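Local coordinates for pirin family protein (Acinetobacter baumannii, PDB 6D0P) that probably acts as a quercetin 2,3-dioxygenase, a two-cupin enzyme of the pirin family that uses an iron cation to bring dioxygen onto its substrate, at residues V97-A102 and R164-E169; Q144-K149 and G175-F180; L207-E212 and L249-Q254. All blocks are in the same frame, centred on the assembly; numbering follows the deposited sequence.

In the fold
Going from the N terminus, the first contact segment met is strand 97-101 in the sheet of the N-terminal cupin; the short edge strand 145-146 then joins beside it. Contact 1 closes when the chain reaches 164-169, at the end of a strand in the other large sheet, and contact 2 closes soon after at 175-180. The two loops therefore cross, each opening in the first sheet before either has closed; the centres of contacts 1 and 2 are about 5 Å apart. Contact 3 follows in series: 207-212 pairs with 249-254 inside the second large sheet. Contacts 1 and 2 tie the halves together, while contact 3 pairs two neighbouring strands within the C-terminal cupin.

Contact 1 of 3, residues V97-A102 and R164-E169; sequences VQWMTA and RVIAGE
Trp99 reaches across from strand 97-101 and sets the outer carbons of its six-membered ring against Ile166 and Ala167. With CG anti to the backbone N (chi1 -166°), the indole projects from the strand toward the corner at 166. From CB outward, its atoms meet their neighbours in turn. CB lies beside Gln144. On the six-membered ring, CE3 packs against the methyl of Ala177 and sits 4.1 Å from Ile166 CG2. The next atom, CZ3, is 4.0 Å from Ile166 CG2, which comes in at the ring edge, near its plane. Ala167 CB approaches obliquely, 3.7 Å from both CZ3 and CH2 of Trp99. Leu183 and Val185 of strand 183-190 also touch the indole. NE1 gives its hydrogen to Glu70, which helps to hold the ring's rotation.

Val97 extends the apolar patch: its CG1 rests 4.2 Å from Ile166 CG2, so this one methyl serves two neighbours on the strand. Val97 CG2 only brushes the guanidinium of Arg164, whose NE forms a salt bridge with Asp187 and whose NH2 donates to Gly95 O.

No hydrogen bond crosses here; the contact is buried side-chain packing. Two residues, Ile166 and Ala167, stand opposite the single Val185, a classic beta bulge that presents both to the N-terminal cupin sheet, at an interface between the paired cupin domains of a pirin.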
loop_
_atom_site.group_PDB
_atom_site.type_symbol
_atom_site.label_atom_id
_atom_site.label_comp_id
_atom_site.label_asym_id
_atom_site.label_seq_id
_atom_site.Cartn_x
_atom_site.Cartn_y
_atom_site.Cartn_z
ATOM N N VAL A 97 9.740 5.194 0.468
ATOM C CA VAL A 97 8.810 4.261 -0.138
ATOM C C VAL A 97 9.557 3.378 -1.157
ATOM O O VAL A 97 10.500 3.848 -1.833
ATOM C CB VAL A 97 7.659 5.017 -0.836
ATOM C CG1 VAL A 97 6.784 4.076 -1.643
ATOM C CG2 VAL A 97 6.841 5.829 0.152
ATOM N N GLN A 98 9.180 2.098 -1.229
ATOM C CA GLN A 98 9.627 1.210 -2.305
ATOM C C GLN A 98 8.388 0.800 -3.111
ATOM O O GLN A 98 7.446 0.209 -2.550
ATOM C CB GLN A 98 10.363 -0.023 -1.773
ATOM C CG GLN A 98 10.652 -1.080 -2.840
ATOM C CD GLN A 98 11.409 -0.597 -4.058
ATOM O OE1 GLN A 98 10.928 -0.730 -5.186
ATOM N NE2 GLN A 98 12.629 -0.091 -3.862
ATOM N N TRP A 99 8.344 1.218 -4.372
ATOM C CA TRP A 99 7.282 0.854 -5.303
ATOM C C TRP A 99 7.862 -0.217 -6.227
ATOM O O TRP A 99 8.519 0.107 -7.213
ATOM C CB TRP A 99 6.791 2.093 -6.070
ATOM C CG TRP A 99 5.497 1.876 -6.790
ATOM C CD1 TRP A 99 5.300 1.098 -7.896
ATOM C CD2 TRP A 99 4.221 2.467 -6.484
ATOM N NE1 TRP A 99 3.981 1.143 -8.277
ATOM C CE2 TRP A 99 3.303 1.984 -7.442
ATOM C CE3 TRP A 99 3.764 3.349 -5.499
ATOM C CZ2 TRP A 99 1.956 2.335 -7.433
ATOM C CZ3 TRP A 99 2.433 3.700 -5.495
ATOM C CH2 TRP A 99 1.542 3.191 -6.440
HETATM N N MSE A 100 7.698 -1.475 -5.854
HETATM C CA MSE A 100 8.307 -2.574 -6.590
HETATM C C MSE A 100 7.340 -3.245 -7.512
HETATM O O MSE A 100 6.248 -3.694 -7.092
HETATM C CB MSE A 100 8.828 -3.640 -5.622
HETATM C CG MSE A 100 9.520 -4.775 -6.398
HETATM SE SE MSE A 100 10.018 -6.267 -5.176
HETATM C CE MSE A 100 8.237 -7.015 -4.975
ATOM N N THR A 101 7.712 -3.320 -8.780
ATOM C CA THR A 101 6.904 -4.039 -9.748
ATOM C C THR A 101 7.421 -5.480 -9.823
ATOM O O THR A 101 8.556 -5.690 -10.254
ATOM C CB THR A 101 6.988 -3.414 -11.140
ATOM O OG1 THR A 101 6.716 -2.016 -11.059
ATOM C CG2 THR A 101 6.057 -4.097 -12.111
ATOM N N ALA A 102 6.644 -6.447 -9.369
ATOM C CA ALA A 102 7.051 -7.829 -9.457
ATOM C C ALA A 102 7.017 -8.272 -10.924
ATOM O O ALA A 102 7.915 -9.001 -11.386
ATOM C CB ALA A 102 6.161 -8.700 -8.608
ATOM N N ARG A 164 1.103 13.623 1.224
ATOM C CA ARG A 164 2.246 13.262 0.387
ATOM C C ARG A 164 1.719 12.582 -0.874
ATOM O O ARG A 164 0.842 11.680 -0.782
ATOM C CB ARG A 164 3.175 12.281 1.106
ATOM C CG ARG A 164 3.719 12.786 2.434
ATOM C CD ARG A 164 4.960 11.995 2.821
ATOM N NE ARG A 164 4.635 10.588 2.973
ATOM C CZ ARG A 164 5.534 9.634 3.191
ATOM N NH1 ARG A 164 5.139 8.390 3.387
ATOM N NH2 ARG A 164 6.812 9.944 3.244
ATOM N N VAL A 165 2.238 12.991 -2.024
ATOM C CA VAL A 165 1.798 12.429 -3.286
ATOM C C VAL A 165 2.755 11.299 -3.662
ATOM O O VAL A 165 3.782 11.504 -4.310
ATOM C CB VAL A 165 1.705 13.509 -4.379
ATOM C CG1 VAL A 165 1.006 12.979 -5.617
ATOM C CG2 VAL A 165 0.993 14.757 -3.874
ATOM N N ILE A 166 2.426 10.103 -3.227
ATOM C CA ILE A 166 3.293 8.964 -3.486
ATOM C C ILE A 166 3.177 8.573 -4.975
ATOM O O ILE A 166 4.181 8.327 -5.631
ATOM C CB ILE A 166 2.981 7.823 -2.505
ATOM C CG1 ILE A 166 3.369 8.229 -1.078
ATOM C CG2 ILE A 166 3.679 6.538 -2.919
ATOM C CD1 ILE A 166 2.871 7.280 -0.029
ATOM N N ALA A 167 1.960 8.561 -5.487
ATOM C CA ALA A 167 1.691 8.316 -6.885
ATOM C C ALA A 167 0.511 9.182 -7.331
ATOM O O ALA A 167 -0.404 9.459 -6.533
ATOM C CB ALA A 167 1.387 6.849 -7.124
ATOM N N GLY A 168 0.488 9.513 -8.610
ATOM C CA GLY A 168 -0.606 10.258 -9.184
ATOM C C GLY A 168 -0.337 11.753 -9.211
ATOM O O GLY A 168 0.736 12.225 -9.591
ATOM N N GLU A 169 -1.327 12.515 -8.796
ATOM C CA GLU A 169 -1.183 13.968 -8.843
ATOM C C GLU A 169 -2.175 14.623 -7.885
ATOM O O GLU A 169 -3.322 14.219 -7.834
ATOM C CB GLU A 169 -1.484 14.485 -10.252
ATOM C CG GLU A 169 -1.501 16.006 -10.338
ATOM C CD GLU A 169 -1.056 16.603 -11.667
ATOM O OE1 GLU A 169 -1.362 16.006 -12.721
ATOM O OE2 GLU A 169 -0.411 17.671 -11.645
#

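Contact 2 of 3, residues Q144-K149 and G175-F180; sequences QAIEAK and GAATTF
The side-chain amide of Gln144 is the flat group that meets Thr178, and its outer edge carries both bonds. OE1 accepts the backbone N-H of Thr178 at 2.8 Å, in the carbonyl plane and on a lone pair. Next to it, NE2 donates to the Thr178 carbonyl O at 3.1 Å in an almost straight bond (176° at the hydrogen). That oxygen lies in the amide plane, although the donor is tilted 30° from the plane of the carbonyl it binds. Gln144 thus grips both the N-H and the C=O of a single residue, and the pair of bonds settles which way round its amide sits. A water, reaching OE1 from the CG side, donates to it and to Ala176 O, bridging the two segments.

The two sides of the amide plane differ. Thr178 OG1 lies off one of them, 3.5 Å from Gln144 CD; Ala177 CB lies off the other, 3.8 Å from OE1 of Gln144, with Trp99 on that side as well. The Gln144 chain is extended beyond CG (chi2 177°), which carries the amide across to the loop.

Beside it Ile146 uses two methyls: CG2 touches Ala176 CB at 3.7 Å, while CD1 reaches the methyl of Ala177.

Through Ala176 and Ala177 the 175-180 loop is bonded by its backbone to Val165 and Ile166, and elsewhere it lies against strand 145-146. It therefore sits between the edge of the N-terminal cupin sheet and the end of strand 162-165.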
loop_
_atom_site.group_PDB
_atom_site.type_symbol
_atom_site.label_atom_id
_atom_site.label_comp_id
_atom_site.label_asym_id
_atom_site.label_seq_id
_atom_site.Cartn_x
_atom_site.Cartn_y
_atom_site.Cartn_z
ATOM N N GLN A 144 11.480 0.898 -7.636
ATOM C CA GLN A 144 11.479 2.339 -7.540
ATOM C C GLN A 144 11.731 2.660 -6.067
ATOM O O GLN A 144 10.801 2.567 -5.232
ATOM C CB GLN A 144 10.175 2.996 -7.993
ATOM C CG GLN A 144 9.895 2.917 -9.483
ATOM C CD GLN A 144 8.554 3.540 -9.799
ATOM O OE1 GLN A 144 8.403 4.763 -9.730
ATOM N NE2 GLN A 144 7.578 2.698 -10.161
ATOM N N ALA A 145 12.986 2.965 -5.748
ATOM C CA ALA A 145 13.350 3.343 -4.387
ATOM C C ALA A 145 13.175 4.853 -4.269
ATOM O O ALA A 145 13.861 5.611 -4.929
ATOM C CB ALA A 145 14.768 2.919 -4.060
ATOM N N ILE A 146 12.232 5.280 -3.464
ATOM C CA ILE A 146 11.944 6.678 -3.345
ATOM C C ILE A 146 12.307 7.161 -1.940
ATOM O O ILE A 146 11.752 6.698 -0.970
ATOM C CB ILE A 146 10.472 6.936 -3.679
ATOM C CG1 ILE A 146 10.112 6.393 -5.067
ATOM C CG2 ILE A 146 10.172 8.412 -3.574
ATOM C CD1 ILE A 146 8.674 6.095 -5.224
ATOM N N GLU A 147 13.225 8.121 -1.879
ATOM C CA GLU A 147 13.668 8.716 -0.625
ATOM C C GLU A 147 12.634 9.741 -0.154
ATOM O O GLU A 147 11.967 10.423 -0.964
ATOM C CB GLU A 147 15.058 9.324 -0.810
ATOM C CG GLU A 147 16.154 8.271 -0.809
ATOM C CD GLU A 147 17.542 8.817 -1.079
ATOM O OE1 GLU A 147 17.923 8.893 -2.262
ATOM O OE2 GLU A 147 18.242 9.151 -0.100
ATOM N N ALA A 148 12.505 9.840 1.169
ATOM C CA ALA A 148 11.517 10.719 1.810
ATOM C C ALA A 148 11.585 12.144 1.237
ATOM O O ALA A 148 10.556 12.745 0.968
ATOM C CB ALA A 148 11.742 10.727 3.310
ATOM N N LYS A 149 12.791 12.653 0.991
ATOM C CA LYS A 149 12.928 14.055 0.565
ATOM C C LYS A 149 12.403 14.276 -0.862
ATOM O O LYS A 149 12.157 15.408 -1.228
ATOM C CB LYS A 149 14.389 14.504 0.700
ATOM C CG LYS A 149 15.356 13.855 -0.273
ATOM C CD LYS A 149 16.795 14.273 -0.058
ATOM C CE LYS A 149 17.677 13.952 -1.247
ATOM N NZ LYS A 149 17.472 12.557 -1.710
ATOM N N GLY A 175 3.246 12.728 -8.513
ATOM C CA GLY A 175 3.652 11.626 -7.661
ATOM C C GLY A 175 5.097 11.221 -7.891
ATOM O O GLY A 175 5.632 11.358 -8.995
ATOM N N ALA A 176 5.712 10.703 -6.840
ATOM C CA ALA A 176 7.094 10.306 -6.866
ATOM C C ALA A 176 7.245 8.953 -7.575
ATOM O O ALA A 176 8.264 8.695 -8.193
ATOM C CB ALA A 176 7.620 10.243 -5.454
ATOM N N ALA A 177 6.232 8.107 -7.502
ATOM C CA ALA A 177 6.281 6.793 -8.161
ATOM C C ALA A 177 5.533 6.842 -9.497
ATOM O O ALA A 177 4.434 7.400 -9.556
ATOM C CB ALA A 177 5.656 5.735 -7.268
ATOM N N THR A 178 6.111 6.238 -10.529
ATOM C CA THR A 178 5.440 6.065 -11.812
ATOM C C THR A 178 4.542 4.827 -11.713
ATOM O O THR A 178 4.808 3.922 -10.905
ATOM C CB THR A 178 6.425 5.930 -12.984
ATOM O OG1 THR A 178 7.196 4.749 -12.782
ATOM C CG2 THR A 178 7.339 7.124 -13.147
ATOM N N THR A 179 3.516 4.768 -12.559
ATOM C CA THR A 179 2.504 3.712 -12.524
ATOM C C THR A 179 2.162 3.237 -13.951
ATOM O O THR A 179 2.488 3.910 -14.935
ATOM C CB THR A 179 1.226 4.200 -11.822
ATOM O OG1 THR A 179 0.619 5.197 -12.652
ATOM C CG2 THR A 179 1.481 4.772 -10.445
ATOM N N PHE A 180 1.518 2.070 -14.050
ATOM C CA PHE A 180 1.127 1.492 -15.361
ATOM C C PHE A 180 -0.291 1.893 -15.783
ATOM O O PHE A 180 -0.662 1.707 -16.954
ATOM C CB PHE A 180 1.227 -0.029 -15.322
ATOM C CG PHE A 180 2.638 -0.541 -15.262
ATOM C CD1 PHE A 180 3.347 -0.545 -14.066
ATOM C CD2 PHE A 180 3.239 -1.063 -16.388
ATOM C CE1 PHE A 180 4.643 -1.037 -14.019
ATOM C CE2 PHE A 180 4.529 -1.565 -16.335
ATOM C CZ PHE A 180 5.227 -1.543 -15.152
HETATM O O HOH W 1 10.179 6.658 -9.049
#

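Contact 3 of 3, residues L207-E212 and L249-Q254; sequences LVVVLE and LVLTGQ
Leu249 pushes its CD1 methyl into the fork of Leu211, touching CG and both branches there; the pair Leu249 CD1 and Leu211 CD1 is tight, at 3.5 Å. The second torsion of Leu249, 103°, lies away from the usual staggered values and turns that methyl into the notch. One step along, Leu251 CD1 leans diagonally on Val209 CG2, at 4.0 Å. The CB atoms face each other in the two hydrogen-bonded pairs, Leu207 with Leu251 and Val209 with Leu249, and the diagonal contact fills the step between them.

Four backbone bonds keep the register, two in each of these pairs. The non-hydrogen-bonded pair between them, Val208 and Val250, turns its side chains to the other face and onto Phe238.

The strands run antiparallel, 160° between directions. The leucine and valine face packs against strands 23-30 and 41-52 of the other large sheet, with Phe29 and Phe41 over Leu207 and Leu251. Past Val210 the chain turns a corner, and Lys247 pairs with two residues there, Leu211 and Glu212, as a classic beta bulge in the sheet of the C-terminal cupin domain.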
loop_
_atom_site.group_PDB
_atom_site.type_symbol
_atom_site.label_atom_id
_atom_site.label_comp_id
_atom_site.label_asym_id
_atom_site.label_seq_id
_atom_site.Cartn_x
_atom_site.Cartn_y
_atom_site.Cartn_z
ATOM N N LEU A 207 -10.829 4.785 -2.219
ATOM C CA LEU A 207 -10.753 4.169 -0.917
ATOM C C LEU A 207 -10.132 5.155 0.075
ATOM O O LEU A 207 -9.077 5.745 -0.219
ATOM C CB LEU A 207 -9.892 2.906 -1.018
ATOM C CG LEU A 207 -10.274 1.931 -2.119
ATOM C CD1 LEU A 207 -9.245 0.828 -2.204
ATOM C CD2 LEU A 207 -11.673 1.356 -1.876
ATOM N N VAL A 208 -10.784 5.355 1.216
ATOM C CA VAL A 208 -10.255 6.200 2.293
ATOM C C VAL A 208 -9.828 5.262 3.415
ATOM O O VAL A 208 -10.651 4.533 3.971
ATOM C CB VAL A 208 -11.276 7.231 2.789
ATOM C CG1 VAL A 208 -10.744 8.057 3.955
ATOM C CG2 VAL A 208 -11.732 8.110 1.633
ATOM N N VAL A 209 -8.534 5.230 3.657
ATOM C CA VAL A 209 -7.977 4.355 4.679
ATOM C C VAL A 209 -7.592 5.211 5.890
ATOM O O VAL A 209 -6.843 6.172 5.751
ATOM C CB VAL A 209 -6.766 3.568 4.160
ATOM C CG1 VAL A 209 -6.185 2.651 5.239
ATOM C CG2 VAL A 209 -7.119 2.771 2.920
ATOM N N VAL A 210 -8.161 4.874 7.039
ATOM C CA VAL A 210 -7.838 5.524 8.270
ATOM C C VAL A 210 -6.965 4.558 9.066
ATOM O O VAL A 210 -7.434 3.539 9.523
ATOM C CB VAL A 210 -9.101 5.942 9.046
ATOM C CG1 VAL A 210 -8.753 6.631 10.362
ATOM C CG2 VAL A 210 -9.984 6.824 8.189
ATOM N N LEU A 211 -5.685 4.880 9.204
ATOM C CA LEU A 211 -4.779 4.025 9.940
ATOM C C LEU A 211 -4.953 4.220 11.444
ATOM O O LEU A 211 -5.004 3.235 12.209
ATOM C CB LEU A 211 -3.337 4.334 9.528
ATOM C CG LEU A 211 -3.011 4.129 8.055
ATOM C CD1 LEU A 211 -1.591 4.599 7.769
ATOM C CD2 LEU A 211 -3.194 2.681 7.631
ATOM N N GLU A 212 -5.076 5.473 11.855
ATOM C CA GLU A 212 -5.183 5.838 13.252
ATOM C C GLU A 212 -5.917 7.175 13.329
ATOM O O GLU A 212 -5.707 8.023 12.482
ATOM C CB GLU A 212 -3.771 5.957 13.838
ATOM C CG GLU A 212 -3.707 6.162 15.330
ATOM C CD GLU A 212 -2.283 6.472 15.792
ATOM O OE1 GLU A 212 -1.363 5.587 15.612
ATOM O OE2 GLU A 212 -2.068 7.602 16.285
ATOM N N LEU A 249 -4.633 7.281 4.338
ATOM C CA LEU A 249 -4.266 7.116 2.946
ATOM C C LEU A 249 -5.520 7.319 2.112
ATOM O O LEU A 249 -6.657 7.007 2.558
ATOM C CB LEU A 249 -3.685 5.742 2.616
ATOM C CG LEU A 249 -2.321 5.476 3.214
ATOM C CD1 LEU A 249 -2.465 4.576 4.406
ATOM C CD2 LEU A 249 -1.394 4.859 2.186
ATOM N N VAL A 250 -5.329 7.912 0.967
ATOM C CA VAL A 250 -6.392 7.964 -0.029
ATOM C C VAL A 250 -5.860 7.220 -1.262
ATOM O O VAL A 250 -4.793 7.553 -1.778
ATOM C CB VAL A 250 -6.814 9.400 -0.351
ATOM C CG1 VAL A 250 -7.769 9.466 -1.531
ATOM C CG2 VAL A 250 -7.408 10.082 0.863
ATOM N N LEU A 251 -6.602 6.221 -1.711
ATOM C CA LEU A 251 -6.212 5.405 -2.838
ATOM C C LEU A 251 -7.291 5.531 -3.905
ATOM O O LEU A 251 -8.458 5.255 -3.614
ATOM C CB LEU A 251 -6.113 3.955 -2.382
ATOM C CG LEU A 251 -5.280 3.703 -1.136
ATOM C CD1 LEU A 251 -5.424 2.250 -0.715
ATOM C CD2 LEU A 251 -3.816 4.057 -1.362
ATOM N N THR A 252 -6.929 5.966 -5.096
ATOM C CA THR A 252 -7.922 6.049 -6.176
ATOM C C THR A 252 -7.303 5.470 -7.437
ATOM O O THR A 252 -6.062 5.454 -7.599
ATOM C CB THR A 252 -8.401 7.477 -6.479
ATOM O OG1 THR A 252 -7.528 8.141 -7.395
ATOM C CG2 THR A 252 -8.525 8.317 -5.227
ATOM N N GLY A 253 -8.169 5.049 -8.347
ATOM C CA GLY A 253 -7.670 4.591 -9.587
ATOM C C GLY A 253 -8.744 4.176 -10.566
ATOM O O GLY A 253 -9.892 3.832 -10.199
ATOM N N GLN A 254 -8.361 4.229 -11.838
ATOM C CA GLN A 254 -9.206 3.757 -12.904
ATOM C C GLN A 254 -9.343 2.241 -12.732
ATOM O O GLN A 254 -8.333 1.541 -12.657
ATOM C CB GLN A 254 -8.598 4.088 -14.266
ATOM C CG GLN A 254 -9.435 3.588 -15.438
ATOM C CD GLN A 254 -10.775 4.276 -15.494
ATOM O OE1 GLN A 254 -10.877 5.475 -15.276
ATOM N NE2 GLN A 254 -11.823 3.518 -15.784
#